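Local atomic coordinates of serine-pyruvate aminotransferase (AgxT) (Sulfolobus solfataricus, PDB entry 3ZRP), a protein that is a thermophilic, pyridoxal-phosphate-dependent aminotransferase of class V that probably transfers amino groups between serine and pyruvate, and between alanine and glyoxylate. Residues V83-E93 with R107-K115; V146-R154 with E177-T185. One frame throughout, in Å; residues are numbered along the deposited sequence.

Interaction 1 (V83-E93 with R107-K115). With PLP (pyridoxal-5'-phosphate), chain C.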
loop_
_atom_site.group_PDB
_atom_site.type_symbol
_atom_site.label_atom_id
_atom_site.label_comp_id
_atom_site.label_asym_id
_atom_site.label_seq_id
_atom_site.Cartn_x
_atom_site.Cartn_y
_atom_site.Cartn_z
ATOM N N VAL A 83 3.268 25.149 6.227
ATOM C CA VAL A 83 3.334 26.192 5.192
ATOM C C VAL A 83 2.608 25.658 3.957
ATOM O O VAL A 83 3.191 24.900 3.183
ATOM C CB VAL A 83 4.803 26.509 4.868
ATOM C CG1 VAL A 83 4.875 27.621 3.820
ATOM C CG2 VAL A 83 5.568 26.977 6.187
ATOM N N SER A 84 1.334 26.021 3.813
ATOM C CA SER A 84 0.450 25.478 2.791
ATOM C C SER A 84 0.094 26.436 1.643
ATOM O O SER A 84 -0.578 27.464 1.842
ATOM C CB SER A 84 -0.849 25.029 3.426
ATOM O OG SER A 84 -1.759 24.645 2.414
ATOM N N ASN A 85 0.519 26.047 0.444
ATOM C CA ASN A 85 0.187 26.771 -0.779
ATOM C C ASN A 85 -1.045 26.261 -1.502
ATOM O O ASN A 85 -1.383 26.767 -2.567
ATOM C CB ASN A 85 1.372 26.768 -1.734
ATOM C CG ASN A 85 2.578 27.378 -1.123
ATOM O OD1 ASN A 85 2.465 28.360 -0.373
ATOM N ND2 ASN A 85 3.744 26.814 -1.396
ATOM N N GLY A 86 -1.732 25.275 -0.932
ATOM C CA GLY A 86 -2.914 24.705 -1.612
ATOM C C GLY A 86 -3.321 23.370 -1.033
ATOM O O GLY A 86 -2.987 23.075 0.106
ATOM N N VAL A 87 -4.089 22.603 -1.809
ATOM C CA VAL A 87 -4.652 21.291 -1.401
ATOM C C VAL A 87 -3.733 20.351 -0.628
ATOM O O VAL A 87 -4.122 19.786 0.394
ATOM C CB VAL A 87 -5.170 20.514 -2.680
ATOM C CG1 VAL A 87 -5.664 19.106 -2.336
ATOM C CG2 VAL A 87 -6.251 21.299 -3.353
ATOM N N PHE A 88 -2.524 20.127 -1.136
ATOM C CA PHE A 88 -1.657 19.142 -0.510
ATOM C C PHE A 88 -0.854 19.704 0.684
ATOM O O PHE A 88 -0.505 18.957 1.601
ATOM C CB PHE A 88 -0.803 18.415 -1.558
ATOM C CG PHE A 88 -1.628 17.590 -2.512
ATOM C CD1 PHE A 88 -2.113 16.341 -2.118
ATOM C CD2 PHE A 88 -2.013 18.100 -3.748
ATOM C CE1 PHE A 88 -2.920 15.574 -2.989
ATOM C CE2 PHE A 88 -2.825 17.359 -4.615
ATOM C CZ PHE A 88 -3.270 16.085 -4.234
ATOM N N GLY A 89 -0.615 21.016 0.711
ATOM C CA GLY A 89 -0.241 21.658 1.982
ATOM C C GLY A 89 -1.332 21.457 3.027
ATOM O O GLY A 89 -1.072 21.092 4.176
ATOM N N ASP A 90 -2.585 21.664 2.619
ATOM C CA ASP A 90 -3.696 21.500 3.530
ATOM C C ASP A 90 -3.822 20.062 4.036
ATOM O O ASP A 90 -4.337 19.833 5.129
ATOM C CB ASP A 90 -5.000 21.952 2.859
ATOM C CG ASP A 90 -5.060 23.481 2.669
ATOM O OD1 ASP A 90 -4.239 24.242 3.231
ATOM O OD2 ASP A 90 -5.916 23.926 1.925
ATOM N N ARG A 91 -3.374 19.098 3.237
ATOM C CA ARG A 91 -3.416 17.698 3.671
ATOM C C ARG A 91 -2.586 17.451 4.942
ATOM O O ARG A 91 -2.961 16.620 5.768
ATOM C CB ARG A 91 -3.055 16.730 2.522
ATOM C CG ARG A 91 -2.953 15.252 2.904
ATOM C CD ARG A 91 -3.060 14.354 1.664
ATOM N NE ARG A 91 -4.429 14.494 1.145
ATOM C CZ ARG A 91 -5.029 13.665 0.301
ATOM N NH1 ARG A 91 -4.415 12.577 -0.148
ATOM N NH2 ARG A 91 -6.279 13.912 -0.065
ATOM N N TRP A 92 -1.458 18.140 5.107
ATOM C CA TRP A 92 -0.734 18.041 6.359
ATOM C C TRP A 92 -1.666 18.354 7.557
ATOM O O TRP A 92 -1.686 17.615 8.547
ATOM C CB TRP A 92 0.440 19.030 6.403
ATOM C CG TRP A 92 1.678 18.707 5.622
ATOM C CD1 TRP A 92 2.203 19.455 4.612
ATOM C CD2 TRP A 92 2.581 17.608 5.823
ATOM N NE1 TRP A 92 3.365 18.883 4.156
ATOM C CE2 TRP A 92 3.611 17.739 4.877
ATOM C CE3 TRP A 92 2.594 16.504 6.694
ATOM C CZ2 TRP A 92 4.683 16.839 4.799
ATOM C CZ3 TRP A 92 3.648 15.589 6.613
ATOM C CH2 TRP A 92 4.678 15.757 5.661
ATOM N N GLU A 93 -2.423 19.444 7.458
ATOM C CA GLU A 93 -3.394 19.830 8.497
ATOM C C GLU A 93 -4.493 18.763 8.707
ATOM O O GLU A 93 -4.831 18.437 9.857
ATOM C CB GLU A 93 -4.037 21.203 8.184
ATOM C CG GLU A 93 -4.936 21.710 9.293
ATOM C CD GLU A 93 -5.635 23.013 9.000
ATOM O OE1 GLU A 93 -6.019 23.272 7.836
ATOM O OE2 GLU A 93 -5.814 23.781 9.971
ATOM N N ARG A 107 -0.910 30.446 5.004
ATOM C CA ARG A 107 -1.320 30.339 3.595
ATOM C C ARG A 107 -1.106 31.663 2.847
ATOM O O ARG A 107 -1.184 32.740 3.482
ATOM C CB ARG A 107 -2.816 29.981 3.536
ATOM C CG ARG A 107 -3.136 28.598 4.078
ATOM C CD ARG A 107 -4.614 28.280 3.941
ATOM N NE ARG A 107 -4.867 26.902 4.362
ATOM C CZ ARG A 107 -5.156 26.527 5.605
ATOM N NH1 ARG A 107 -5.232 27.423 6.598
ATOM N NH2 ARG A 107 -5.380 25.239 5.858
ATOM N N PRO A 108 -0.876 31.607 1.506
ATOM C CA PRO A 108 -0.794 32.837 0.681
ATOM C C PRO A 108 -2.098 33.115 -0.058
ATOM O O PRO A 108 -3.072 32.382 0.155
ATOM C CB PRO A 108 0.302 32.484 -0.324
ATOM C CG PRO A 108 0.090 30.960 -0.575
ATOM C CD PRO A 108 -0.555 30.397 0.704
ATOM N N SER A 109 -2.138 34.167 -0.896
ATOM C CA SER A 109 -3.284 34.415 -1.780
ATOM C C SER A 109 -3.375 33.268 -2.782
ATOM O O SER A 109 -2.369 32.622 -3.038
ATOM C CB SER A 109 -3.123 35.751 -2.520
ATOM O OG SER A 109 -2.684 36.757 -1.627
ATOM N N PRO A 110 -4.582 33.007 -3.345
ATOM C CA PRO A 110 -4.657 31.840 -4.238
ATOM C C PRO A 110 -3.580 31.810 -5.322
ATOM O O PRO A 110 -3.357 32.818 -6.007
ATOM C CB PRO A 110 -6.045 31.966 -4.862
ATOM C CG PRO A 110 -6.866 32.600 -3.752
ATOM C CD PRO A 110 -5.928 33.575 -3.089
ATOM N N GLY A 111 -2.897 30.673 -5.450
ATOM C CA GLY A 111 -1.952 30.472 -6.554
ATOM C C GLY A 111 -0.605 31.098 -6.329
ATOM O O GLY A 111 0.265 31.033 -7.198
ATOM N N ASP A 112 -0.448 31.747 -5.176
ATOM C CA ASP A 112 0.825 32.346 -4.770
ATOM C C ASP A 112 1.550 31.375 -3.838
ATOM O O ASP A 112 1.163 30.208 -3.726
ATOM C CB ASP A 112 0.560 33.680 -4.035
ATOM C CG ASP A 112 1.680 34.701 -4.222
ATOM O OD1 ASP A 112 2.870 34.411 -3.964
ATOM O OD2 ASP A 112 1.360 35.820 -4.648
ATOM N N TYR A 113 2.607 31.844 -3.183
ATOM C CA TYR A 113 3.398 31.019 -2.280
ATOM C C TYR A 113 3.862 31.822 -1.063
ATOM O O TYR A 113 4.002 33.040 -1.143
ATOM C CB TYR A 113 4.591 30.389 -2.998
ATOM C CG TYR A 113 5.708 31.338 -3.400
ATOM C CD1 TYR A 113 5.648 32.079 -4.602
ATOM C CD2 TYR A 113 6.835 31.476 -2.604
ATOM C CE1 TYR A 113 6.685 32.956 -4.963
ATOM C CE2 TYR A 113 7.883 32.331 -2.962
ATOM C CZ TYR A 113 7.798 33.070 -4.137
ATOM O OH TYR A 113 8.846 33.908 -4.463
ATOM N N VAL A 114 4.070 31.134 0.060
ATOM C CA VAL A 114 4.486 31.777 1.314
ATOM C C VAL A 114 5.966 32.090 1.224
ATOM O O VAL A 114 6.771 31.204 1.018
ATOM C CB VAL A 114 4.214 30.860 2.538
ATOM C CG1 VAL A 114 4.602 31.581 3.835
ATOM C CG2 VAL A 114 2.742 30.475 2.563
ATOM N N LYS A 115 6.321 33.370 1.403
ATOM C CA LYS A 115 7.704 33.814 1.249
ATOM C C LYS A 115 8.579 33.333 2.395
ATOM O O LYS A 115 8.087 33.187 3.510
ATOM C CB LYS A 115 7.747 35.349 1.139
ATOM C CG LYS A 115 6.811 35.911 0.070
ATOM C CD LYS A 115 7.228 35.398 -1.334
ATOM C CE LYS A 115 6.278 35.898 -2.426
ATOM N NZ LYS A 115 4.849 35.572 -2.170
HETATM N N1 PLP C . 1.445 15.602 -2.007
HETATM C C2 PLP C . 1.447 16.067 -3.302
HETATM C C2A PLP C . 2.188 17.341 -3.613
HETATM C C3 PLP C . 0.785 15.351 -4.325
HETATM O O3 PLP C . 0.832 15.757 -5.483
HETATM C C4 PLP C . 0.118 14.157 -4.033
HETATM C C4A PLP C . -0.558 13.385 -5.173
HETATM C C5 PLP C . 0.117 13.727 -2.689
HETATM C C6 PLP C . 0.804 14.437 -1.682
HETATM C C5A PLP C . -0.574 12.474 -2.238
HETATM O O4P PLP C . 0.023 11.272 -2.732
HETATM P P PLP C . -0.753 9.892 -2.819
HETATM O O1P PLP C . 0.296 8.992 -3.392
HETATM O O2P PLP C . -1.871 10.201 -3.758
HETATM O O3P PLP C . -1.156 9.623 -1.412
HETATM O O HOH W 1 -0.318 28.052 -4.789
HETATM O O HOH W 2 -3.442 28.725 -3.267
HETATM O O HOH W 3 -5.295 26.339 1.026
HETATM O O HOH W 4 -5.914 26.422 9.131
#

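Interaction 2 (V146-R154 with E177-T185)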
loop_
_atom_site.group_PDB
_atom_site.type_symbol
_atom_site.label_atom_id
_atom_site.label_comp_id
_atom_site.label_asym_id
_atom_site.label_seq_id
_atom_site.Cartn_x
_atom_site.Cartn_y
_atom_site.Cartn_z
ATOM N N VAL A 146 12.266 26.112 -1.262
ATOM C CA VAL A 146 12.567 25.378 -0.047
ATOM C C VAL A 146 13.941 25.688 0.513
ATOM O O VAL A 146 14.047 25.909 1.727
ATOM C CB VAL A 146 12.273 23.845 -0.186
ATOM C CG1 VAL A 146 10.755 23.626 -0.323
ATOM C CG2 VAL A 146 12.999 23.235 -1.357
ATOM N N LYS A 147 14.972 25.743 -0.340
ATOM C CA LYS A 147 16.311 26.104 0.117
ATOM C C LYS A 147 16.269 27.442 0.852
ATOM O O LYS A 147 16.734 27.531 1.990
ATOM C CB LYS A 147 17.309 26.129 -1.037
ATOM C CG LYS A 147 18.721 26.543 -0.639
ATOM C CD LYS A 147 19.640 26.672 -1.855
ATOM C CE LYS A 147 19.081 27.600 -2.943
ATOM N NZ LYS A 147 19.078 29.043 -2.563
ATOM N N ASP A 148 15.686 28.463 0.215
ATOM C CA ASP A 148 15.575 29.802 0.818
ATOM C C ASP A 148 14.781 29.829 2.131
ATOM O O ASP A 148 15.185 30.498 3.090
ATOM C CB ASP A 148 14.958 30.782 -0.167
ATOM C CG ASP A 148 15.854 31.057 -1.372
ATOM O OD1 ASP A 148 17.041 30.666 -1.381
ATOM O OD2 ASP A 148 15.344 31.675 -2.321
ATOM N N VAL A 149 13.657 29.109 2.176
ATOM C CA VAL A 149 12.887 28.973 3.429
ATOM C C VAL A 149 13.717 28.329 4.538
ATOM O O VAL A 149 13.767 28.845 5.662
ATOM C CB VAL A 149 11.574 28.163 3.233
ATOM C CG1 VAL A 149 10.885 27.935 4.580
ATOM C CG2 VAL A 149 10.649 28.872 2.282
ATOM N N ILE A 150 14.382 27.222 4.226
ATOM C CA ILE A 150 15.143 26.484 5.231
ATOM C C ILE A 150 16.368 27.282 5.721
ATOM O O ILE A 150 16.699 27.267 6.910
ATOM C CB ILE A 150 15.535 25.087 4.706
ATOM C CG1 ILE A 150 14.269 24.227 4.584
ATOM C CG2 ILE A 150 16.564 24.409 5.618
ATOM C CD1 ILE A 150 14.510 22.899 3.908
ATOM N N ASN A 151 17.032 27.977 4.799
ATOM C CA ASN A 151 18.154 28.848 5.161
ATOM C C ASN A 151 17.759 29.808 6.279
ATOM O O ASN A 151 18.532 30.030 7.213
ATOM C CB ASN A 151 18.687 29.616 3.937
ATOM C CG ASN A 151 19.818 30.596 4.286
ATOM O OD1 ASN A 151 20.987 30.217 4.371
ATOM N ND2 ASN A 151 19.464 31.868 4.461
ATOM N N LYS A 152 16.548 30.355 6.192
ATOM C CA LYS A 152 16.058 31.295 7.183
ATOM C C LYS A 152 15.642 30.621 8.487
ATOM O O LYS A 152 15.919 31.147 9.564
ATOM C CB LYS A 152 14.903 32.128 6.627
ATOM C CG LYS A 152 15.335 33.124 5.529
ATOM C CD LYS A 152 14.221 34.114 5.234
ATOM C CE LYS A 152 14.601 35.082 4.108
ATOM N NZ LYS A 152 15.791 35.897 4.484
ATOM N N ILE A 153 14.990 29.458 8.396
ATOM C CA ILE A 153 14.345 28.878 9.588
ATOM C C ILE A 153 15.107 27.793 10.313
ATOM O O ILE A 153 14.757 27.483 11.458
ATOM C CB ILE A 153 12.898 28.384 9.294
ATOM C CG1 ILE A 153 12.912 27.091 8.460
ATOM C CG2 ILE A 153 12.089 29.505 8.642
ATOM C CD1 ILE A 153 11.513 26.500 8.211
ATOM N N ARG A 154 16.150 27.231 9.685
ATOM C CA ARG A 154 16.813 26.043 10.226
ATOM C C ARG A 154 17.157 26.174 11.717
ATOM O O ARG A 154 16.961 25.239 12.497
ATOM C CB ARG A 154 18.061 25.701 9.412
ATOM C CG ARG A 154 18.843 24.449 9.855
ATOM C CD ARG A 154 18.053 23.151 9.684
ATOM N NE ARG A 154 17.154 22.862 10.807
ATOM C CZ ARG A 154 16.470 21.725 10.952
ATOM N NH1 ARG A 154 16.576 20.769 10.053
ATOM N NH2 ARG A 154 15.694 21.532 12.005
ATOM N N GLU A 177 22.372 18.755 2.046
ATOM C CA GLU A 177 22.934 20.101 1.961
ATOM C C GLU A 177 21.990 21.160 2.530
ATOM O O GLU A 177 22.436 22.072 3.222
ATOM C CB GLU A 177 23.317 20.438 0.526
ATOM C CG GLU A 177 24.245 21.641 0.406
ATOM C CD GLU A 177 24.345 22.150 -1.014
ATOM O OE1 GLU A 177 24.778 21.377 -1.899
ATOM O OE2 GLU A 177 23.985 23.325 -1.241
ATOM N N TRP A 178 20.695 21.021 2.266
ATOM C CA TRP A 178 19.703 21.945 2.815
ATOM C C TRP A 178 19.321 21.616 4.259
ATOM O O TRP A 178 18.620 22.404 4.895
ATOM C CB TRP A 178 18.444 22.011 1.959
ATOM C CG TRP A 178 18.657 22.349 0.514
ATOM C CD1 TRP A 178 19.736 23.006 -0.042
ATOM C CD2 TRP A 178 17.735 22.116 -0.557
ATOM N NE1 TRP A 178 19.563 23.138 -1.397
ATOM C CE2 TRP A 178 18.344 22.598 -1.748
ATOM C CE3 TRP A 178 16.468 21.510 -0.637
ATOM C CZ2 TRP A 178 17.721 22.533 -2.997
ATOM C CZ3 TRP A 178 15.850 21.426 -1.895
ATOM C CH2 TRP A 178 16.476 21.942 -3.060
ATOM N N ASN A 179 19.820 20.487 4.771
ATOM C CA ASN A 179 19.565 20.031 6.149
ATOM C C ASN A 179 18.055 19.801 6.397
ATOM O O ASN A 179 17.470 20.408 7.274
ATOM C CB ASN A 179 20.190 21.007 7.170
ATOM C CG ASN A 179 20.513 20.357 8.530
ATOM O OD1 ASN A 179 20.168 19.198 8.812
ATOM N ND2 ASN A 179 21.183 21.130 9.388
ATOM N N VAL A 180 17.445 18.940 5.586
ATOM C CA VAL A 180 16.029 18.542 5.753
ATOM C C VAL A 180 16.027 17.303 6.627
ATOM O O VAL A 180 16.923 16.451 6.518
ATOM C CB VAL A 180 15.350 18.246 4.390
ATOM C CG1 VAL A 180 13.857 17.737 4.572
ATOM C CG2 VAL A 180 15.382 19.482 3.515
ATOM N N ASP A 181 15.033 17.192 7.504
ATOM C CA ASP A 181 14.948 16.027 8.384
ATOM C C ASP A 181 14.148 14.864 7.832
ATOM O O ASP A 181 14.479 13.702 8.111
ATOM C CB ASP A 181 14.463 16.456 9.757
ATOM C CG ASP A 181 15.436 17.413 10.401
ATOM O OD1 ASP A 181 16.580 16.971 10.666
ATOM O OD2 ASP A 181 15.075 18.597 10.562
ATOM N N VAL A 182 13.080 15.187 7.089
ATOM C CA VAL A 182 12.322 14.205 6.297
ATOM C C VAL A 182 12.023 14.797 4.931
ATOM O O VAL A 182 11.381 15.827 4.820
ATOM C CB VAL A 182 10.938 13.831 6.929
ATOM C CG1 VAL A 182 10.240 12.757 6.060
ATOM C CG2 VAL A 182 11.082 13.329 8.391
ATOM N N TYR A 183 12.482 14.137 3.879
ATOM C CA TYR A 183 12.127 14.528 2.519
ATOM C C TYR A 183 11.354 13.320 2.005
ATOM O O TYR A 183 11.827 12.194 2.146
ATOM C CB TYR A 183 13.399 14.812 1.668
ATOM C CG TYR A 183 13.245 16.027 0.786
ATOM C CD1 TYR A 183 12.273 16.056 -0.223
ATOM C CD2 TYR A 183 14.042 17.172 0.981
ATOM C CE1 TYR A 183 12.096 17.178 -1.030
ATOM C CE2 TYR A 183 13.892 18.304 0.166
ATOM C CZ TYR A 183 12.897 18.304 -0.830
ATOM O OH TYR A 183 12.689 19.399 -1.636
ATOM N N LEU A 184 10.147 13.513 1.489
ATOM C CA LEU A 184 9.356 12.352 1.133
ATOM C C LEU A 184 8.786 12.499 -0.282
ATOM O O LEU A 184 8.674 13.623 -0.820
ATOM C CB LEU A 184 8.251 12.086 2.181
ATOM C CG LEU A 184 7.185 13.177 2.336
ATOM C CD1 LEU A 184 6.065 13.017 1.287
ATOM C CD2 LEU A 184 6.587 13.203 3.758
ATOM N N THR A 185 8.483 11.356 -0.889
ATOM C CA THR A 185 7.880 11.328 -2.205
ATOM C C THR A 185 7.003 10.059 -2.363
ATOM O O THR A 185 6.716 9.353 -1.367
ATOM C CB THR A 185 8.952 11.529 -3.340
ATOM O OG1 THR A 185 8.289 11.747 -4.579
ATOM C CG2 THR A 185 9.897 10.330 -3.489
#

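Interaction 1 (V83-E93 with R107-K115)
Arg107 reaches across to helix 87-96 and binds two of its acids. Arg107 NE and NH2 both grip Asp90 OD1, with NE at 3.0 Å. Arg107 NH2 also holds Glu93 OE1 at 2.9 Å, in the plane of the guanidinium. This group meets both carboxylates along its edge. The Asp90 carboxylate is turned 62° from it, and NH2 comes in above the carboxylate plane. The Arg107 chain is extended from CG to NE, carrying the charge out to the helix. Water 4 links NH1 to Glu93 OE2.

More contacts lie at the turn before the helix. Val114 N donates to Asn85 OD1 at 3.2 Å. Asn85 ND2 is held by Glu144. Pro108 CD lies 3.1 Å from Ser84 O, and Val83 CG1 packs on Val114 CB at 3.5 Å. Waters 1 and 2 join Asn85 O to Asp112 O and Gly111 N.

Behind the salt bridge, Ser84 OG donates to Asp90 OD1 at 2.6 Å, so this oxygen takes three donors. Were Asp90 replaced by an alanine, Ser84 OG would probably lose its acceptor, and of the two acids only Glu93 would be left to pair with Arg107. On the same helix Phe88 covers a face of the PLP ring. The network ties a surface arginine to the start of a cofactor-binding helix, and the positive charge of Arg107 probably helps keep Asp90 and Glu93 ionised.

Interaction 2 (V146-R154 with E177-T185)
Lys147 lies over one face of the Trp178 indole. Lys147 CB sits 3.8 Å from the centroid of the Trp178 five-membered ring, 15° off the normal, a CH-pi contact. Lys147 CG runs on over the same ring, 3.6 Å from Trp178 NE1. CD is still close to NE1, and beyond CG the chain bends. Lys147 has two conformers; in one of them the bends bring Lys147 NZ back to its own helix, into a salt bridge with Asp148 OD1 at 2.9 Å. Asp148 is a calcium ligand in a structure of this protein.

At the six-membered end of the indole, Val146 CG2 lies 3.4 Å from Trp178 CZ3. One turn further along the helix, Ile150 CD1 packs on Val180 CG2 at 3.5 Å. This apolar row is buried, and Leu133 of strand 128-134 touches both Val146 and Ile150.

Arg154 closes the far end. Its chain bends at chi2 and chi3, and CD passes beside the Asn179 amide. Arg154 NH1 then makes two bonds: one to Asn179 O at 2.9 Å, and a nearly straight one (171°) to Asp181 OD2 at 2.7 Å. Both acceptors lie near the guanidinium plane. NH2 adds a weak bond to OD2 and also donates to Val157 O. Asp181 OD1 is held by Ser203.

The contact packs helix 146-153 against the loop that leads into strand 182-186. Strand 157-163 follows the helix and lies parallel to strands 128-134 and 182-186. Such helix-on-sheet layering belongs to the large domain of fold-type I PLP enzymes, the group that includes class-V aminotransferases.

How the interactions relate
From the N terminus, strand 79-83 leads into interaction 1, which closes a loop through helix 87-96 and strand 102-106. The chain then passes through helix 116-125 and strand 128-134. Interaction 2 opens after that and closes a second loop through strand 157-163. The two loops follow in series and neither nests nor crosses. The centres of interactions 1 and 2 are about 17 Å apart. They meet where Trp92 CH2 packs on Leu184 CD2 at 3.7 Å. Interaction 1 works at the 102-106 edge of the seven-stranded sheet, and interaction 2 ties a helix to the approach to strand 182-186. Helix 116-125 bridges them in sequence: Lys115 sits at its N-cap position, and Asp148 touches its Pro116.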